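Local coordinates for protein mitochondrial import inner membrane translocase subunit TIM21 (Saccharomyces cerevisiae, PDB 2CIU) that helps import transit-peptide-containing proteins as a TIM23-complex subunit, here its intermembrane-space domain, that keeps the TOM and TIM23 complexes in close contact, at residues Ala14-Leu28 against Met105-Ile118. Sequence-based numbering, arbitrary orientation.
Sequences AVSMVEKNKDIRSLL and MYVDVPGEKRYYLI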
loop_
_atom_site.group_PDB
_atom_site.type_symbol
_atom_site.label_atom_id
_atom_site.label_comp_id
_atom_site.label_asym_id
_atom_site.label_seq_id
_atom_site.Cartn_x
_atom_site.Cartn_y
_atom_site.Cartn_z
ATOM N N ALA A 14 -2.764 0.866 -6.519
ATOM C CA ALA A 14 -2.609 0.288 -5.199
ATOM C C ALA A 14 -3.612 0.796 -4.168
ATOM O O ALA A 14 -4.214 0.008 -3.449
ATOM C CB ALA A 14 -1.181 0.523 -4.705
ATOM N N VAL A 15 -3.799 2.108 -4.104
ATOM C CA VAL A 15 -4.718 2.659 -3.123
ATOM C C VAL A 15 -6.148 2.228 -3.443
ATOM O O VAL A 15 -6.967 2.044 -2.539
ATOM C CB VAL A 15 -4.597 4.207 -3.047
ATOM C CG1 VAL A 15 -5.207 4.858 -4.289
ATOM C CG2 VAL A 15 -5.250 4.709 -1.777
ATOM N N SER A 16 -6.442 2.036 -4.724
ATOM C CA SER A 16 -7.780 1.602 -5.097
ATOM C C SER A 16 -8.047 0.192 -4.591
ATOM O O SER A 16 -9.148 -0.114 -4.135
ATOM C CB SER A 16 -7.961 1.683 -6.610
ATOM O OG SER A 16 -7.928 3.037 -7.022
ATOM N N MET A 17 -7.035 -0.672 -4.649
ATOM C CA MET A 17 -7.178 -2.038 -4.158
ATOM C C MET A 17 -7.425 -2.057 -2.655
ATOM O O MET A 17 -8.242 -2.821 -2.150
ATOM C CB MET A 17 -5.910 -2.838 -4.422
ATOM C CG MET A 17 -5.593 -3.101 -5.861
ATOM S SD MET A 17 -3.978 -3.900 -5.916
ATOM C CE MET A 17 -4.295 -5.277 -4.886
ATOM N N VAL A 18 -6.680 -1.228 -1.936
ATOM C CA VAL A 18 -6.800 -1.150 -0.493
ATOM C C VAL A 18 -8.179 -0.669 -0.064
ATOM O O VAL A 18 -8.812 -1.252 0.813
ATOM C CB VAL A 18 -5.737 -0.191 0.072
ATOM C CG1 VAL A 18 -5.900 -0.046 1.583
ATOM C CG2 VAL A 18 -4.350 -0.700 -0.296
ATOM N N GLU A 19 -8.622 0.404 -0.702
ATOM C CA GLU A 19 -9.904 1.026 -0.398
ATOM C C GLU A 19 -11.099 0.116 -0.634
ATOM O O GLU A 19 -12.094 0.190 0.089
ATOM C CB GLU A 19 -10.053 2.298 -1.231
ATOM C CG GLU A 19 -11.373 3.013 -1.069
ATOM C CD GLU A 19 -11.485 4.178 -2.013
ATOM O OE1 GLU A 19 -11.372 3.957 -3.238
ATOM O OE2 GLU A 19 -11.682 5.313 -1.533
ATOM N N LYS A 20 -11.005 -0.746 -1.641
ATOM C CA LYS A 20 -12.109 -1.646 -1.965
ATOM C C LYS A 20 -12.077 -2.959 -1.196
ATOM O O LYS A 20 -13.002 -3.764 -1.289
ATOM C CB LYS A 20 -12.127 -1.940 -3.470
ATOM N N ASN A 21 -11.022 -3.181 -0.417
ATOM C CA ASN A 21 -10.912 -4.426 0.327
ATOM C C ASN A 21 -11.721 -4.401 1.618
ATOM O O ASN A 21 -11.413 -3.643 2.538
ATOM C CB ASN A 21 -9.442 -4.721 0.638
ATOM C CG ASN A 21 -9.255 -6.051 1.317
ATOM O OD1 ASN A 21 -9.574 -6.213 2.492
ATOM N ND2 ASN A 21 -8.744 -7.027 0.570
ATOM N N LYS A 22 -12.753 -5.240 1.683
ATOM C CA LYS A 22 -13.613 -5.312 2.860
ATOM C C LYS A 22 -12.874 -5.522 4.178
ATOM O O LYS A 22 -13.172 -4.859 5.177
ATOM C CB LYS A 22 -14.657 -6.423 2.687
ATOM N N ASP A 23 -11.919 -6.446 4.192
ATOM C CA ASP A 23 -11.165 -6.710 5.415
ATOM C C ASP A 23 -10.373 -5.493 5.869
ATOM O O ASP A 23 -10.331 -5.194 7.060
ATOM C CB ASP A 23 -10.205 -7.889 5.225
ATOM C CG ASP A 23 -10.917 -9.232 5.225
ATOM O OD1 ASP A 23 -11.884 -9.398 5.997
ATOM O OD2 ASP A 23 -10.495 -10.132 4.469
ATOM N N ILE A 24 -9.746 -4.798 4.925
ATOM C CA ILE A 24 -8.960 -3.613 5.263
ATOM C C ILE A 24 -9.871 -2.509 5.793
ATOM O O ILE A 24 -9.535 -1.826 6.769
ATOM C CB ILE A 24 -8.176 -3.068 4.046
ATOM C CG1 ILE A 24 -7.164 -4.111 3.557
ATOM C CG2 ILE A 24 -7.455 -1.780 4.435
ATOM C CD1 ILE A 24 -6.155 -4.500 4.605
ATOM N N ARG A 25 -11.028 -2.337 5.160
ATOM C CA ARG A 25 -11.957 -1.312 5.622
ATOM C C ARG A 25 -12.374 -1.613 7.058
ATOM O O ARG A 25 -12.573 -0.706 7.856
ATOM C CB ARG A 25 -13.192 -1.244 4.719
ATOM C CG ARG A 25 -12.901 -0.761 3.307
ATOM C CD ARG A 25 -14.197 -0.458 2.549
ATOM N NE ARG A 25 -14.846 0.749 3.054
ATOM C CZ ARG A 25 -14.524 1.984 2.688
ATOM N NH1 ARG A 25 -13.558 2.193 1.803
ATOM N NH2 ARG A 25 -15.167 3.021 3.211
ATOM N N SER A 26 -12.495 -2.896 7.385
ATOM C CA SER A 26 -12.871 -3.296 8.730
ATOM C C SER A 26 -11.740 -2.980 9.705
ATOM O O SER A 26 -11.989 -2.518 10.816
ATOM C CB SER A 26 -13.192 -4.794 8.767
ATOM O OG SER A 26 -13.595 -5.193 10.063
ATOM N N LEU A 27 -10.498 -3.234 9.291
ATOM C CA LEU A 27 -9.353 -2.944 10.147
ATOM C C LEU A 27 -9.241 -1.445 10.402
ATOM O O LEU A 27 -8.794 -1.017 11.465
ATOM C CB LEU A 27 -8.050 -3.457 9.507
ATOM C CG LEU A 27 -7.931 -4.972 9.301
ATOM C CD1 LEU A 27 -6.578 -5.292 8.653
ATOM C CD2 LEU A 27 -8.071 -5.689 10.628
ATOM N N LEU A 28 -9.653 -0.644 9.424
ATOM C CA LEU A 28 -9.599 0.807 9.553
ATOM C C LEU A 28 -10.819 1.332 10.306
ATOM O O LEU A 28 -10.910 2.524 10.582
ATOM C CB LEU A 28 -9.539 1.461 8.173
ATOM C CG LEU A 28 -8.219 1.348 7.405
ATOM C CD1 LEU A 28 -8.431 1.807 5.969
ATOM C CD2 LEU A 28 -7.150 2.186 8.095
ATOM N N MET A 105 2.397 -6.902 -1.323
ATOM C CA MET A 105 1.641 -5.744 -0.881
ATOM C C MET A 105 0.959 -6.054 0.439
ATOM O O MET A 105 0.228 -7.037 0.560
ATOM C CB MET A 105 0.615 -5.335 -1.938
ATOM C CG MET A 105 -0.136 -4.073 -1.549
ATOM S SD MET A 105 -1.370 -3.618 -2.801
ATOM C CE MET A 105 -1.516 -1.917 -2.438
ATOM N N TYR A 106 1.238 -5.247 1.459
ATOM C CA TYR A 106 0.613 -5.484 2.741
ATOM C C TYR A 106 0.222 -4.175 3.396
ATOM O O TYR A 106 0.659 -3.091 2.991
ATOM C CB TYR A 106 1.516 -6.335 3.657
ATOM C CG TYR A 106 2.823 -5.694 4.085
ATOM C CD1 TYR A 106 2.862 -4.738 5.105
ATOM C CD2 TYR A 106 4.021 -6.051 3.467
ATOM C CE1 TYR A 106 4.069 -4.150 5.500
ATOM C CE2 TYR A 106 5.228 -5.473 3.850
ATOM C CZ TYR A 106 5.249 -4.528 4.858
ATOM O OH TYR A 106 6.442 -3.934 5.202
ATOM N N VAL A 107 -0.633 -4.292 4.400
ATOM C CA VAL A 107 -1.141 -3.136 5.106
ATOM C C VAL A 107 -0.993 -3.324 6.586
ATOM O O VAL A 107 -1.411 -4.347 7.126
ATOM C CB VAL A 107 -2.637 -2.926 4.797
ATOM C CG1 VAL A 107 -3.140 -1.691 5.519
ATOM C CG2 VAL A 107 -2.839 -2.823 3.302
ATOM N N ASP A 108 -0.390 -2.336 7.234
ATOM C CA ASP A 108 -0.190 -2.368 8.674
ATOM C C ASP A 108 -1.080 -1.341 9.364
ATOM O O ASP A 108 -0.906 -0.141 9.156
ATOM C CB ASP A 108 1.262 -2.027 9.042
ATOM C CG ASP A 108 2.234 -3.170 8.775
ATOM O OD1 ASP A 108 1.808 -4.340 8.717
ATOM O OD2 ASP A 108 3.447 -2.878 8.649
ATOM N N VAL A 109 -2.017 -1.814 10.184
ATOM C CA VAL A 109 -2.895 -0.938 10.958
ATOM C C VAL A 109 -2.512 -1.193 12.414
ATOM O O VAL A 109 -2.439 -2.342 12.849
ATOM C CB VAL A 109 -4.373 -1.292 10.761
ATOM C CG1 VAL A 109 -5.234 -0.377 11.630
ATOM C CG2 VAL A 109 -4.750 -1.165 9.286
ATOM N N PRO A 110 -2.251 -0.133 13.189
ATOM C CA PRO A 110 -1.870 -0.371 14.585
ATOM C C PRO A 110 -2.829 -1.262 15.364
ATOM O O PRO A 110 -4.049 -1.070 15.330
ATOM C CB PRO A 110 -1.778 1.040 15.162
ATOM C CG PRO A 110 -1.328 1.840 13.995
ATOM C CD PRO A 110 -2.191 1.305 12.868
ATOM N N GLY A 111 -2.261 -2.244 16.061
ATOM C CA GLY A 111 -3.062 -3.153 16.857
ATOM C C GLY A 111 -3.679 -4.294 16.076
ATOM O O GLY A 111 -4.407 -5.112 16.640
ATOM N N GLU A 112 -3.399 -4.350 14.780
ATOM C CA GLU A 112 -3.933 -5.407 13.938
ATOM C C GLU A 112 -2.801 -6.196 13.303
ATOM O O GLU A 112 -1.696 -5.688 13.130
ATOM C CB GLU A 112 -4.797 -4.829 12.821
ATOM C CG GLU A 112 -5.928 -3.901 13.289
ATOM C CD GLU A 112 -6.987 -4.617 14.106
ATOM O OE1 GLU A 112 -7.249 -5.809 13.836
ATOM O OE2 GLU A 112 -7.571 -3.975 15.009
ATOM N N LYS A 113 -3.092 -7.437 12.933
ATOM C CA LYS A 113 -2.090 -8.272 12.299
ATOM C C LYS A 113 -1.840 -7.738 10.902
ATOM O O LYS A 113 -2.774 -7.291 10.226
ATOM C CB LYS A 113 -2.584 -9.719 12.211
ATOM C CG LYS A 113 -1.572 -10.672 11.595
ATOM C CD LYS A 113 -2.029 -12.111 11.743
ATOM C CE LYS A 113 -0.950 -13.072 11.263
ATOM N NZ LYS A 113 -1.358 -14.493 11.448
ATOM N N ARG A 114 -0.579 -7.767 10.472
ATOM C CA ARG A 114 -0.233 -7.307 9.137
ATOM C C ARG A 114 -1.103 -8.062 8.142
ATOM O O ARG A 114 -1.201 -9.292 8.197
ATOM C CB ARG A 114 1.249 -7.576 8.855
ATOM C CG ARG A 114 1.653 -7.364 7.425
ATOM C CD ARG A 114 3.169 -7.358 7.325
ATOM N NE ARG A 114 3.742 -6.205 8.015
ATOM C CZ ARG A 114 5.049 -6.005 8.164
ATOM N NH1 ARG A 114 5.909 -6.899 7.681
ATOM N NH2 ARG A 114 5.490 -4.910 8.759
ATOM N N TYR A 115 -1.726 -7.326 7.224
ATOM C CA TYR A 115 -2.616 -7.917 6.241
ATOM C C TYR A 115 -2.041 -7.906 4.833
ATOM O O TYR A 115 -1.774 -6.846 4.270
ATOM C CB TYR A 115 -3.951 -7.162 6.254
ATOM C CG TYR A 115 -5.051 -7.852 5.504
ATOM C CD1 TYR A 115 -6.025 -8.584 6.182
ATOM C CD2 TYR A 115 -5.113 -7.795 4.114
ATOM C CE1 TYR A 115 -7.032 -9.245 5.488
ATOM C CE2 TYR A 115 -6.118 -8.448 3.413
ATOM C CZ TYR A 115 -7.070 -9.170 4.104
ATOM O OH TYR A 115 -8.056 -9.819 3.400
ATOM N N TYR A 116 -1.851 -9.086 4.255
ATOM C CA TYR A 116 -1.315 -9.162 2.904
ATOM C C TYR A 116 -2.386 -9.170 1.824
ATOM O O TYR A 116 -3.251 -10.046 1.795
ATOM C CB TYR A 116 -0.442 -10.416 2.745
ATOM C CG TYR A 116 0.941 -10.264 3.331
ATOM C CD1 TYR A 116 2.018 -9.910 2.520
ATOM C CD2 TYR A 116 1.165 -10.420 4.700
ATOM C CE1 TYR A 116 3.289 -9.712 3.056
ATOM C CE2 TYR A 116 2.437 -10.225 5.250
ATOM C CZ TYR A 116 3.489 -9.868 4.418
ATOM O OH TYR A 116 4.736 -9.633 4.951
ATOM N N LEU A 117 -2.338 -8.176 0.950
ATOM C CA LEU A 117 -3.257 -8.106 -0.176
ATOM C C LEU A 117 -2.656 -8.960 -1.281
ATOM O O LEU A 117 -3.364 -9.614 -2.040
ATOM C CB LEU A 117 -3.419 -6.668 -0.666
ATOM C CG LEU A 117 -4.264 -5.755 0.227
ATOM C CD1 LEU A 117 -4.239 -4.330 -0.323
ATOM C CD2 LEU A 117 -5.689 -6.282 0.290
ATOM N N ILE A 118 -1.331 -8.944 -1.369
ATOM C CA ILE A 118 -0.635 -9.732 -2.371
ATOM C C ILE A 118 0.520 -10.422 -1.677
ATOM O O ILE A 118 1.447 -9.769 -1.199
ATOM C CB ILE A 118 -0.120 -8.842 -3.521
ATOM C CG1 ILE A 118 -1.324 -8.229 -4.246
ATOM C CG2 ILE A 118 0.743 -9.660 -4.483
ATOM C CD1 ILE A 118 -0.983 -7.284 -5.356
HETATM O O HOH W 1 -8.814 -1.747 14.071
#
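Y115 OH donates a hydrogen bond to D23 OD2 (2.7 Å), which accepts on its anti lone pair, with carboxylate and ring planes 55° apart. Tyrosine suits this place because its ring is apolar along the flanks and polar at the tip: with CG anti to the backbone N (chi1 -167°), it reaches across to helix 22-27, and I24 CD1 comes obliquely to within 3.5 Å of its CD2. A phenylalanine here would probably keep much of that packing but leave the D23 carboxylate without its hydroxyl mate. N21, the N-cap of helix 22-27, accepts from I24 N through OD1 (2.8 Å), while its amide slides past L117, whose CD2 it meets on the ND2 side. Helices 6-20 and 22-27 pack on the antiparallel sheet of this NTF2-clan domain, at the hairpin of strands 101-108 and 115-116. L117 and I118 both face M105 in a classic beta bulge; L117 CD1 meets V18 CG2 at 3.6 Å. Unbranched and extended, M105 runs its methyl CE tightly against A14 CB (3.3 Å), alanine's lone methyl suiting so close an approach. At the turn end, L27 sets CB against V109 CG2 (4.0 Å) and CD2 beside E112, and one water donates to both L27 O and E112 OE2, linking helix end to type II turn.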